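Side-chain contacts in 3-oxosteroid 1-dehydrogenase (Sterolibacterium denitrificans, PDB 7P18), which probably uses its bound FAD to dehydrogenate the A ring of 3-oxosteroids, turning them into 3-oxo-Delta(1)-steroids and passing the electrons to an acceptor: residues H113-P116 against D117-Q120; R355-N358 against E359-Y363; R305-D309 against I310-A314; V251-G255 against Q256-L260. All blocks are in the same frame, centred on the assembly; numbering follows the deposited sequence.

Interaction 1: H113-P116 against D117-Q120; sequences HRYP and DYYQ. With ANB (androsta-1,4-diene-3,17-dione), chain D.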
loop_
_atom_site.group_PDB
_atom_site.type_symbol
_atom_site.label_atom_id
_atom_site.label_comp_id
_atom_site.label_asym_id
_atom_site.label_seq_id
_atom_site.Cartn_x
_atom_site.Cartn_y
_atom_site.Cartn_z
ATOM N N HIS A 113 9.941 -0.167 -15.323
ATOM C CA HIS A 113 10.006 0.552 -16.619
ATOM C C HIS A 113 8.670 0.493 -17.358
ATOM O O HIS A 113 8.356 1.446 -18.132
ATOM C CB HIS A 113 11.158 0.002 -17.495
ATOM C CG HIS A 113 12.489 0.150 -16.843
ATOM N ND1 HIS A 113 13.089 1.389 -16.685
ATOM C CD2 HIS A 113 13.351 -0.759 -16.337
ATOM C CE1 HIS A 113 14.236 1.254 -16.076
ATOM N NE2 HIS A 113 14.422 -0.065 -15.837
ATOM N N ARG A 114 7.909 -0.577 -17.161
ATOM C CA ARG A 114 6.653 -0.793 -17.939
ATOM C C ARG A 114 5.401 -0.488 -17.110
ATOM O O ARG A 114 4.275 -0.707 -17.628
ATOM C CB ARG A 114 6.615 -2.241 -18.444
ATOM C CG ARG A 114 7.769 -2.613 -19.360
ATOM C CD ARG A 114 7.838 -4.128 -19.539
ATOM N NE ARG A 114 6.600 -4.616 -20.123
ATOM C CZ ARG A 114 6.148 -5.857 -20.034
ATOM N NH1 ARG A 114 6.855 -6.799 -19.423
ATOM N NH2 ARG A 114 4.986 -6.151 -20.593
ATOM N N TYR A 115 5.552 -0.044 -15.869
ATOM C CA TYR A 115 4.411 0.101 -14.926
ATOM C C TYR A 115 3.810 1.481 -15.160
ATOM O O TYR A 115 4.381 2.460 -14.728
ATOM C CB TYR A 115 4.885 -0.045 -13.491
ATOM C CG TYR A 115 3.842 -0.539 -12.524
ATOM C CD1 TYR A 115 2.490 -0.208 -12.638
ATOM C CD2 TYR A 115 4.237 -1.338 -11.476
ATOM C CE1 TYR A 115 1.553 -0.710 -11.734
ATOM C CE2 TYR A 115 3.313 -1.862 -10.582
ATOM C CZ TYR A 115 1.982 -1.528 -10.698
ATOM O OH TYR A 115 1.147 -2.095 -9.772
ATOM N N PRO A 116 2.662 1.611 -15.850
ATOM C CA PRO A 116 2.117 2.921 -16.175
ATOM C C PRO A 116 1.562 3.665 -14.966
ATOM O O PRO A 116 1.102 3.025 -14.019
ATOM C CB PRO A 116 0.958 2.631 -17.141
ATOM C CG PRO A 116 1.181 1.191 -17.528
ATOM C CD PRO A 116 1.795 0.544 -16.328
ATOM N N ASP A 117 1.644 5.002 -15.020
ATOM C CA ASP A 117 0.897 5.868 -14.071
ATOM C C ASP A 117 -0.596 5.480 -14.101
ATOM O O ASP A 117 -1.110 5.025 -15.138
ATOM C CB ASP A 117 1.095 7.333 -14.411
ATOM C CG ASP A 117 2.494 7.843 -14.109
ATOM O OD1 ASP A 117 3.249 7.146 -13.380
ATOM O OD2 ASP A 117 2.798 8.931 -14.601
ATOM N N TYR A 118 -1.307 5.682 -12.995
ATOM C CA TYR A 118 -2.702 5.167 -12.872
ATOM C C TYR A 118 -3.714 5.963 -13.683
ATOM O O TYR A 118 -4.814 5.466 -13.880
ATOM C CB TYR A 118 -3.064 5.074 -11.388
ATOM C CG TYR A 118 -2.447 3.894 -10.670
ATOM C CD1 TYR A 118 -1.446 3.098 -11.224
ATOM C CD2 TYR A 118 -2.868 3.579 -9.392
ATOM C CE1 TYR A 118 -0.880 2.042 -10.526
ATOM C CE2 TYR A 118 -2.330 2.518 -8.689
ATOM C CZ TYR A 118 -1.352 1.727 -9.262
ATOM O OH TYR A 118 -0.835 0.701 -8.513
ATOM N N TYR A 119 -3.449 7.227 -14.018
ATOM C CA TYR A 119 -4.438 8.115 -14.654
ATOM C C TYR A 119 -3.923 8.518 -16.040
ATOM O O TYR A 119 -3.400 9.626 -16.220
ATOM C CB TYR A 119 -4.718 9.355 -13.799
ATOM C CG TYR A 119 -5.148 9.106 -12.376
ATOM C CD1 TYR A 119 -6.250 8.317 -12.056
ATOM C CD2 TYR A 119 -4.465 9.695 -11.333
ATOM C CE1 TYR A 119 -6.619 8.102 -10.726
ATOM C CE2 TYR A 119 -4.832 9.496 -10.012
ATOM C CZ TYR A 119 -5.947 8.742 -9.711
ATOM O OH TYR A 119 -6.280 8.584 -8.396
ATOM N N GLN A 120 -4.001 7.600 -17.005
ATOM C CA GLN A 120 -3.403 7.832 -18.335
ATOM C C GLN A 120 -4.173 8.965 -19.041
ATOM O O GLN A 120 -3.601 9.582 -19.957
ATOM C CB GLN A 120 -3.427 6.549 -19.159
ATOM C CG GLN A 120 -2.420 5.520 -18.668
ATOM C CD GLN A 120 -0.990 5.967 -18.806
ATOM O OE1 GLN A 120 -0.571 6.371 -19.874
ATOM N NE2 GLN A 120 -0.242 5.942 -17.697
HETATM C C1 ANB D . 0.190 -2.103 -4.326
HETATM C C10 ANB D . 0.981 -2.719 -5.441
HETATM C C11 ANB D . 0.575 -5.113 -4.472
HETATM C C12 ANB D . 1.096 -6.546 -4.293
HETATM C C13 ANB D . 1.735 -7.050 -5.575
HETATM C C14 ANB D . 2.896 -6.106 -5.916
HETATM C C15 ANB D . 3.685 -6.868 -6.990
HETATM C C16 ANB D . 3.577 -8.339 -6.552
HETATM C C17 ANB D . 2.466 -8.384 -5.525
HETATM C C18 ANB D . 0.709 -7.217 -6.721
HETATM C C19 ANB D . 0.012 -2.872 -6.647
HETATM C C2 ANB D . 0.115 -0.791 -4.096
HETATM C C3 ANB D . 1.048 0.134 -4.738
HETATM C C4 ANB D . 2.148 -0.514 -5.441
HETATM C C5 ANB D . 2.112 -1.794 -5.839
HETATM C C6 ANB D . 3.153 -2.339 -6.775
HETATM C C7 ANB D . 3.634 -3.736 -6.408
HETATM C C8 ANB D . 2.454 -4.671 -6.184
HETATM C C9 ANB D . 1.600 -4.108 -5.024
HETATM O O1 ANB D . 0.930 1.363 -4.657
HETATM O O2 ANB D . 2.207 -9.331 -4.817
HETATM O O HOH W 1 5.169 5.063 -13.730
#
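Tyr115 and Tyr118, three residues apart in an irregular loop, bring their phenol rings together beside the bound androstadienedione. The rings cross obliquely: CE1 of Tyr115 lies in the plane of the Tyr118 ring, at its edge, 3.9 Å from Tyr118 CE1. That same edge also receives the carbonyl oxygen of Pro116. A chi1 of -153°, with CG opposite the backbone N, carries the Tyr115 ring to the steroid, where its OH comes 3.4 Å from the methyl carbon C19 of the ligand and CE2 lies 3.8 Å from C6. The two hydroxyls have separate hydrogen-bonding partners, Tyr467 OH for Tyr115 and Tyr363 OH for Tyr118, which engage the outer ends of both rings beside the steroid. Farther along, Gln120 folds back at chi2 (-64°), its NE2 donating to Asp117 O at 2.9 Å along an almost straight N-H...O line (172°). The same nitrogen rests 3.6 Å from Pro116 CB. A water donates to both Tyr115 O and Asp117 OD1, tying the carboxylate to the backbone two residues earlier, while OD2 of Asp117 makes a salt bridge with Arg130. The stretch lies in the loop between strand 109-111 and strand 131-138; helix 462-466 packs on Pro116 and Gln120, and the Tyr118 ring meets Phe463 of that helix.

Interaction 2: R355-N358 against E359-Y363; sequences RFIN and EASPY. With ANB (androsta-1,4-diene-3,17-dione), chain D.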
loop_
_atom_site.group_PDB
_atom_site.type_symbol
_atom_site.label_atom_id
_atom_site.label_comp_id
_atom_site.label_asym_id
_atom_site.label_seq_id
_atom_site.Cartn_x
_atom_site.Cartn_y
_atom_site.Cartn_z
ATOM N N ARG A 355 -23.105 -4.648 -13.196
ATOM C CA ARG A 355 -21.755 -4.035 -13.100
ATOM C C ARG A 355 -21.887 -2.552 -12.764
ATOM O O ARG A 355 -22.883 -1.929 -13.188
ATOM C CB ARG A 355 -20.959 -4.249 -14.394
ATOM C CG ARG A 355 -20.581 -5.702 -14.632
ATOM C CD ARG A 355 -19.898 -5.871 -15.985
ATOM N NE ARG A 355 -18.635 -5.144 -16.061
ATOM C CZ ARG A 355 -18.287 -4.273 -17.008
ATOM N NH1 ARG A 355 -19.100 -3.988 -18.011
ATOM N NH2 ARG A 355 -17.106 -3.667 -16.940
ATOM N N PHE A 356 -20.898 -1.965 -12.070
ATOM C CA PHE A 356 -20.949 -0.521 -11.683
ATOM C C PHE A 356 -19.579 0.145 -11.801
ATOM O O PHE A 356 -19.509 1.412 -11.624
ATOM C CB PHE A 356 -21.496 -0.336 -10.271
ATOM C CG PHE A 356 -20.763 -1.061 -9.182
ATOM C CD1 PHE A 356 -19.707 -0.473 -8.537
ATOM C CD2 PHE A 356 -21.117 -2.353 -8.820
ATOM C CE1 PHE A 356 -19.017 -1.156 -7.554
ATOM C CE2 PHE A 356 -20.417 -3.049 -7.856
ATOM C CZ PHE A 356 -19.355 -2.444 -7.217
ATOM N N ILE A 357 -18.537 -0.650 -12.076
ATOM C CA ILE A 357 -17.129 -0.181 -12.091
ATOM C C ILE A 357 -16.334 -0.977 -13.122
ATOM O O ILE A 357 -16.461 -2.211 -13.170
ATOM C CB ILE A 357 -16.501 -0.263 -10.688
ATOM C CG1 ILE A 357 -15.103 0.358 -10.625
ATOM C CG2 ILE A 357 -16.489 -1.688 -10.106
ATOM C CD1 ILE A 357 -15.037 1.838 -10.922
ATOM N N ASN A 358 -15.441 -0.271 -13.827
ATOM C CA ASN A 358 -14.298 -0.886 -14.540
ATOM C C ASN A 358 -13.593 -1.838 -13.583
ATOM O O ASN A 358 -12.994 -1.365 -12.596
ATOM C CB ASN A 358 -13.369 0.169 -15.149
ATOM C CG ASN A 358 -12.140 -0.421 -15.823
ATOM O OD1 ASN A 358 -11.996 -1.633 -15.938
ATOM N ND2 ASN A 358 -11.251 0.447 -16.286
ATOM N N GLU A 359 -13.602 -3.152 -13.845
ATOM C CA GLU A 359 -12.963 -4.116 -12.916
ATOM C C GLU A 359 -11.457 -3.861 -12.816
ATOM O O GLU A 359 -10.889 -4.183 -11.790
ATOM C CB GLU A 359 -13.159 -5.572 -13.327
ATOM C CG GLU A 359 -14.588 -6.071 -13.152
ATOM C CD GLU A 359 -15.608 -5.659 -14.183
ATOM O OE1 GLU A 359 -15.214 -5.071 -15.240
ATOM O OE2 GLU A 359 -16.796 -5.889 -13.919
ATOM N N ALA A 360 -10.831 -3.326 -13.871
ATOM C CA ALA A 360 -9.414 -2.946 -13.892
ATOM C C ALA A 360 -9.179 -1.562 -13.260
ATOM O O ALA A 360 -8.047 -1.125 -13.293
ATOM C CB ALA A 360 -8.900 -2.961 -15.321
ATOM N N SER A 361 -10.198 -0.865 -12.755
ATOM C CA SER A 361 -10.000 0.453 -12.081
ATOM C C SER A 361 -8.822 0.332 -11.106
ATOM O O SER A 361 -8.694 -0.651 -10.383
ATOM C CB SER A 361 -11.245 0.921 -11.381
ATOM O OG SER A 361 -10.967 2.038 -10.531
ATOM N N PRO A 362 -7.974 1.372 -10.964
ATOM C CA PRO A 362 -7.106 1.459 -9.796
ATOM C C PRO A 362 -7.934 1.206 -8.525
ATOM O O PRO A 362 -9.104 1.602 -8.490
ATOM C CB PRO A 362 -6.571 2.902 -9.827
ATOM C CG PRO A 362 -6.625 3.246 -11.319
ATOM C CD PRO A 362 -7.890 2.567 -11.827
ATOM N N TYR A 363 -7.302 0.580 -7.522
ATOM C CA TYR A 363 -7.999 0.108 -6.290
ATOM C C TYR A 363 -8.628 1.278 -5.526
ATOM O O TYR A 363 -9.729 1.071 -4.950
ATOM C CB TYR A 363 -7.093 -0.729 -5.398
ATOM C CG TYR A 363 -5.623 -0.401 -5.456
ATOM C CD1 TYR A 363 -4.859 -0.860 -6.516
ATOM C CD2 TYR A 363 -4.992 0.301 -4.462
ATOM C CE1 TYR A 363 -3.498 -0.605 -6.587
ATOM C CE2 TYR A 363 -3.624 0.578 -4.530
ATOM C CZ TYR A 363 -2.881 0.148 -5.609
ATOM O OH TYR A 363 -1.531 0.422 -5.741
HETATM C C1 ANB D . 0.190 -2.103 -4.326
HETATM C C10 ANB D . 0.981 -2.719 -5.441
HETATM C C11 ANB D . 0.575 -5.113 -4.472
HETATM C C12 ANB D . 1.096 -6.546 -4.293
HETATM C C13 ANB D . 1.735 -7.050 -5.575
HETATM C C14 ANB D . 2.896 -6.106 -5.916
HETATM C C15 ANB D . 3.685 -6.868 -6.990
HETATM C C16 ANB D . 3.577 -8.339 -6.552
HETATM C C17 ANB D . 2.466 -8.384 -5.525
HETATM C C18 ANB D . 0.709 -7.217 -6.721
HETATM C C19 ANB D . 0.012 -2.872 -6.647
HETATM C C2 ANB D . 0.115 -0.791 -4.096
HETATM C C3 ANB D . 1.048 0.134 -4.738
HETATM C C4 ANB D . 2.148 -0.514 -5.441
HETATM C C5 ANB D . 2.112 -1.794 -5.839
HETATM C C6 ANB D . 3.153 -2.339 -6.775
HETATM C C7 ANB D . 3.634 -3.736 -6.408
HETATM C C8 ANB D . 2.454 -4.671 -6.184
HETATM C C9 ANB D . 1.600 -4.108 -5.024
HETATM O O1 ANB D . 0.930 1.363 -4.657
HETATM O O2 ANB D . 2.207 -9.331 -4.817
#
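Arg355 grips Glu359 side-on with two nitrogens, one to each carboxylate oxygen. NE donates to OE2 of Glu359 over 2.9 Å, nearly straight (172°) and in the guanidinium plane, whereas NH2 reaches Glu359 OE1, also at 2.9 Å, at a more bent 151° and tilted from that plane. Both oxygens use their syn lone pairs, and the two flat groups are nearly coplanar. A bend at chi2 of Glu359 (77°) folds its carboxylate back to the arginine. Each ion has further partners: Arg355 NH2 also bridges to Asp453, and Glu359 OE2 accepts from Val348 N. A methionine in place of Arg355 would probably leave Glu359 without its countercharge and the carboxylate freer to turn. Next door, Asn358 starts a type I turn. Its backbone O accepts from Ser361 N at 2.8 Å, its OD1 takes Ala360 N at 2.9 Å from above the amide plane, and its ND2 donates to Asp464. Ser361 OG donates a hydrogen bond to Pro362 O, 2.8 Å away, and CB of Ser361 packs 3.9 Å from Ile357 CD1. The turn lies in the loop between strand 347-349 and helix 363-377, with Pro362 at the N-cap position; Ile357 lies on Phe366 and Ala369 of that helix, Ala360 touches helix 462-466, and Tyr363 carries its hydroxyl into the steroid pocket.

Interaction 3: R305-D309 against I310-A314; sequences RAAMD and IGARA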
loop_
_atom_site.group_PDB
_atom_site.type_symbol
_atom_site.label_atom_id
_atom_site.label_comp_id
_atom_site.label_asym_id
_atom_site.label_seq_id
_atom_site.Cartn_x
_atom_site.Cartn_y
_atom_site.Cartn_z
ATOM N N ARG A 305 -4.905 11.382 17.605
ATOM C CA ARG A 305 -5.739 11.865 18.746
ATOM C C ARG A 305 -4.900 12.823 19.618
ATOM O O ARG A 305 -5.380 13.910 19.965
ATOM C CB ARG A 305 -6.267 10.657 19.533
ATOM C CG ARG A 305 -7.394 9.911 18.822
ATOM C CD ARG A 305 -8.116 8.859 19.685
ATOM N NE ARG A 305 -7.208 8.103 20.568
ATOM C CZ ARG A 305 -6.526 7.010 20.227
ATOM N NH1 ARG A 305 -6.616 6.491 19.012
ATOM N NH2 ARG A 305 -5.732 6.434 21.107
ATOM N N ALA A 306 -3.675 12.437 19.927
ATOM C CA ALA A 306 -2.773 13.180 20.845
ATOM C C ALA A 306 -2.421 14.542 20.256
ATOM O O ALA A 306 -2.414 15.554 20.999
ATOM C CB ALA A 306 -1.558 12.352 21.110
ATOM N N ALA A 307 -2.169 14.605 18.944
ATOM C CA ALA A 307 -1.824 15.874 18.254
ATOM C C ALA A 307 -3.050 16.781 18.151
ATOM O O ALA A 307 -2.933 18.014 18.371
ATOM C CB ALA A 307 -1.219 15.563 16.887
ATOM N N MET A 308 -4.224 16.226 17.835
ATOM C CA MET A 308 -5.458 17.028 17.698
ATOM C C MET A 308 -5.805 17.594 19.090
ATOM O O MET A 308 -6.271 18.735 19.137
ATOM C CB MET A 308 -6.599 16.195 17.111
ATOM C CG MET A 308 -6.297 15.814 15.671
ATOM S SD MET A 308 -7.632 14.906 14.882
ATOM C CE MET A 308 -8.883 16.167 14.673
ATOM N N ASP A 309 -5.484 16.858 20.149
ATOM C CA ASP A 309 -5.686 17.302 21.550
ATOM C C ASP A 309 -4.910 18.606 21.791
ATOM O O ASP A 309 -5.413 19.408 22.575
ATOM C CB ASP A 309 -5.225 16.243 22.548
ATOM C CG ASP A 309 -6.152 15.064 22.739
ATOM O OD1 ASP A 309 -7.322 15.143 22.282
ATOM O OD2 ASP A 309 -5.674 14.063 23.357
ATOM N N ILE A 310 -3.744 18.826 21.153
ATOM C CA ILE A 310 -2.967 20.096 21.341
ATOM C C ILE A 310 -3.203 21.107 20.210
ATOM O O ILE A 310 -2.422 22.063 20.147
ATOM C CB ILE A 310 -1.467 19.825 21.557
ATOM C CG1 ILE A 310 -0.776 19.261 20.317
ATOM C CG2 ILE A 310 -1.245 18.947 22.773
ATOM C CD1 ILE A 310 0.733 19.314 20.371
ATOM N N GLY A 311 -4.235 20.948 19.372
ATOM C CA GLY A 311 -4.627 21.974 18.380
ATOM C C GLY A 311 -4.214 21.659 16.934
ATOM O O GLY A 311 -4.518 22.481 16.054
ATOM N N ALA A 312 -3.601 20.510 16.659
ATOM C CA ALA A 312 -3.251 20.132 15.266
ATOM C C ALA A 312 -4.529 20.064 14.437
ATOM O O ALA A 312 -5.547 19.585 14.934
ATOM C CB ALA A 312 -2.505 18.826 15.268
ATOM N N ARG A 313 -4.478 20.525 13.208
ATOM C CA ARG A 313 -5.579 20.416 12.226
ATOM C C ARG A 313 -5.489 19.066 11.491
ATOM O O ARG A 313 -4.356 18.560 11.267
ATOM C CB ARG A 313 -5.529 21.575 11.230
ATOM C CG ARG A 313 -6.582 21.509 10.128
ATOM C CD ARG A 313 -6.682 22.861 9.464
ATOM N NE ARG A 313 -7.524 22.752 8.302
ATOM C CZ ARG A 313 -8.844 22.716 8.353
ATOM N NH1 ARG A 313 -9.475 22.818 9.517
ATOM N NH2 ARG A 313 -9.534 22.591 7.230
ATOM N N ALA A 314 -6.635 18.495 11.151
ATOM C CA ALA A 314 -6.704 17.247 10.338
ATOM C C ALA A 314 -7.490 17.511 9.059
ATOM O O ALA A 314 -8.400 18.357 9.054
ATOM C CB ALA A 314 -7.311 16.128 11.142
#
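Ala307 and Ala312 meet where the helix stops, their CB atoms 3.9 Å apart, and this is the tight, buried part of the contact. CB of Ala312 also presses on the carbonyl oxygen of Ala307, at 3.2 Å. That oxygen accepts twice, from Ile310 N and from Ala312 N (3.1 Å), the two donors arriving from opposite faces of its carbonyl plane. Ile310 crowds the same atom from its side chain: with CG1 set between the backbone N and the carbonyl carbon (chi1 68°), CG1 stands 3.2 Å from Ala307 O. Ile310 also packs on Leu236 and Thr238 of strand 233-239, and Leu502 of strand 486-502 covers Ala307 and Ala312. A glycine in place of Ile310 would probably open a gap against strand 233-239 and uncover one side of the Ala307 carbonyl. The other flank is looser. Met308, only partly buried, reaches along the flank until a bend at chi3 (71°) sets its CE and SD beside Ala314 CB, each at 3.9 Å; this is a light touch of methyl on methyl and sulfur. Asp309 is exposed; only its CB lies close, beside Ile310 N. Gly311 N donates to Met308 O at 3.0 Å. With the longer bond from Ala312 N back to Ala307 O and a positive phi at Gly311 (104°), where a CB would collide with the carbonyl oxygen of Ile310, the arrangement is a Schellman motif, the classic glycine-ended C-terminus of a helix, here closing helix 302-309 ahead of strand 314-315.

Interaction 4: V251-G255 against Q256-L260; sequences VKRNG and QTLQL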
loop_
_atom_site.group_PDB
_atom_site.type_symbol
_atom_site.label_atom_id
_atom_site.label_comp_id
_atom_site.label_asym_id
_atom_site.label_seq_id
_atom_site.Cartn_x
_atom_site.Cartn_y
_atom_site.Cartn_z
ATOM N N VAL A 251 6.067 7.505 26.470
ATOM C CA VAL A 251 5.858 6.110 26.009
ATOM C C VAL A 251 5.579 5.199 27.214
ATOM O O VAL A 251 5.755 5.621 28.377
ATOM C CB VAL A 251 7.058 5.592 25.209
ATOM C CG1 VAL A 251 7.277 6.450 23.963
ATOM C CG2 VAL A 251 8.329 5.495 26.070
ATOM N N LYS A 252 5.118 3.996 26.910
ATOM C CA LYS A 252 4.989 2.855 27.856
ATOM C C LYS A 252 6.098 1.871 27.497
ATOM O O LYS A 252 6.054 1.305 26.416
ATOM C CB LYS A 252 3.578 2.283 27.761
ATOM C CG LYS A 252 3.181 1.345 28.887
ATOM C CD LYS A 252 1.838 0.661 28.658
ATOM C CE LYS A 252 1.854 -0.809 29.038
ATOM N NZ LYS A 252 0.533 -1.234 29.552
ATOM N N ARG A 253 7.118 1.759 28.347
ATOM C CA ARG A 253 8.383 1.025 28.080
ATOM C C ARG A 253 8.608 0.052 29.236
ATOM O O ARG A 253 8.629 0.522 30.388
ATOM C CB ARG A 253 9.521 2.039 27.951
ATOM C CG ARG A 253 10.927 1.469 28.018
ATOM C CD ARG A 253 11.284 0.645 26.821
ATOM N NE ARG A 253 12.712 0.621 26.587
ATOM C CZ ARG A 253 13.302 -0.139 25.674
ATOM N NH1 ARG A 253 12.572 -0.930 24.910
ATOM N NH2 ARG A 253 14.619 -0.130 25.541
ATOM N N ASN A 254 8.749 -1.246 28.950
ATOM C CA ASN A 254 8.824 -2.302 29.999
ATOM C C ASN A 254 7.608 -2.169 30.922
ATOM O O ASN A 254 7.759 -2.417 32.125
ATOM C CB ASN A 254 10.126 -2.227 30.810
ATOM C CG ASN A 254 11.355 -2.422 29.948
ATOM O OD1 ASN A 254 12.265 -1.592 29.941
ATOM N ND2 ASN A 254 11.375 -3.506 29.190
ATOM N N GLY A 255 6.462 -1.762 30.377
ATOM C CA GLY A 255 5.154 -1.910 31.040
ATOM C C GLY A 255 4.714 -0.695 31.829
ATOM O O GLY A 255 3.668 -0.817 32.462
ATOM N N GLN A 256 5.443 0.434 31.791
ATOM C CA GLN A 256 5.085 1.686 32.546
ATOM C C GLN A 256 5.536 2.983 31.834
ATOM O O GLN A 256 6.423 2.905 30.970
ATOM C CB GLN A 256 5.809 1.664 33.882
ATOM C CG GLN A 256 7.320 1.646 33.702
ATOM C CD GLN A 256 8.038 1.338 34.990
ATOM O OE1 GLN A 256 7.483 0.714 35.907
ATOM N NE2 GLN A 256 9.293 1.771 35.040
ATOM N N THR A 257 5.059 4.144 32.270
ATOM C CA THR A 257 5.272 5.422 31.542
ATOM C C THR A 257 6.714 5.882 31.715
ATOM O O THR A 257 7.316 5.701 32.787
ATOM C CB THR A 257 4.248 6.485 31.922
ATOM O OG1 THR A 257 4.442 6.706 33.307
ATOM C CG2 THR A 257 2.829 6.059 31.609
ATOM N N LEU A 258 7.261 6.443 30.636
ATOM C CA LEU A 258 8.639 6.976 30.566
ATOM C C LEU A 258 8.603 8.266 29.746
ATOM O O LEU A 258 7.968 8.261 28.633
ATOM C CB LEU A 258 9.548 5.917 29.948
ATOM C CG LEU A 258 10.997 6.342 29.745
ATOM C CD1 LEU A 258 11.651 6.719 31.072
ATOM C CD2 LEU A 258 11.774 5.243 29.056
ATOM N N GLN A 259 9.185 9.338 30.287
ATOM C CA GLN A 259 9.218 10.679 29.645
ATOM C C GLN A 259 10.482 10.756 28.820
ATOM O O GLN A 259 11.534 10.519 29.363
ATOM C CB GLN A 259 9.172 11.843 30.642
ATOM C CG GLN A 259 7.933 11.812 31.519
ATOM C CD GLN A 259 7.283 13.169 31.623
ATOM O OE1 GLN A 259 7.954 14.194 31.764
ATOM N NE2 GLN A 259 5.963 13.183 31.512
ATOM N N LEU A 260 10.359 11.063 27.522
ATOM C CA LEU A 260 11.508 11.168 26.600
ATOM C C LEU A 260 11.582 12.599 26.079
ATOM O O LEU A 260 10.543 13.139 25.723
ATOM C CB LEU A 260 11.300 10.171 25.453
ATOM C CG LEU A 260 11.265 8.695 25.851
ATOM C CD1 LEU A 260 11.035 7.823 24.632
ATOM C CD2 LEU A 260 12.569 8.281 26.515
#
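Val251 and Leu258 face each other as a hydrogen-bonded pair in a beta hairpin whose strands, 245-253 and 256-262, are joined by a type I' turn from Arg253 to Gln256. Val251 N donates to Leu258 O at 3.0 Å, nearly in line with the carbonyl bond, and Leu258 N returns a bond to Val251 O at 2.8 Å. Nearer the turn, Arg253 N donates to Gln256 O at 2.9 Å; the reverse bond, from Gln256 N to Arg253 O, is weak. Between these rungs Lys252 and Thr257 form a non-hydrogen-bonded pair, their side chains on the opposite face from Val251, Arg253, Gln256 and Leu258. On the valine face the apolar contacts run in a short row. Leu260 CD1 meets Val251 CG2 at 3.8 Å, the two side chains crossing at about a right angle. Leu258, its CG anti to the backbone N (chi1 177°), lies alongside Arg253 and points the same way. Further out, Trp228 lines this face: it takes the Arg253 guanidinium in a cation-pi contact and packs on both Leu258 and Leu260. Thr231 touches Val251, and Glu234 of strand 233-239 lies by Lys252 and Thr257 on the other face. The turn itself is exposed, with positive phi at both Asn254 (54°) and Gly255 (94°), as a type I' turn requires. Closest of the Arg253 and Leu258 side-chain carbons are CG of Arg253 and CD2 of Leu258, 4.0 Å apart, the leucine methyl resting against the aliphatic part of the arginine.

All four contacts are local and come in series along the chain; none nests in or crosses another. Interaction 1 comes first, folding the loop between strands 109-111 and 131-138. Interaction 4 follows, closing the hairpin of strands 245-253 and 256-262, and interaction 3 then ends helix 302-309 before strand 314-315. Interaction 2, last, shapes the approach to helix 363-377. Interactions 1 and 2 touch, Tyr118 OH lying 2.9 Å from Tyr363 OH in a probable hydrogen bond, and both reach the steroid. Interactions 3 and 4 lie on the same side of the chain's centre, centres about 21 Å apart and not touching, and both pack on strand 233-239; interaction 4 lies across the chain's centre from the steroid-side pair.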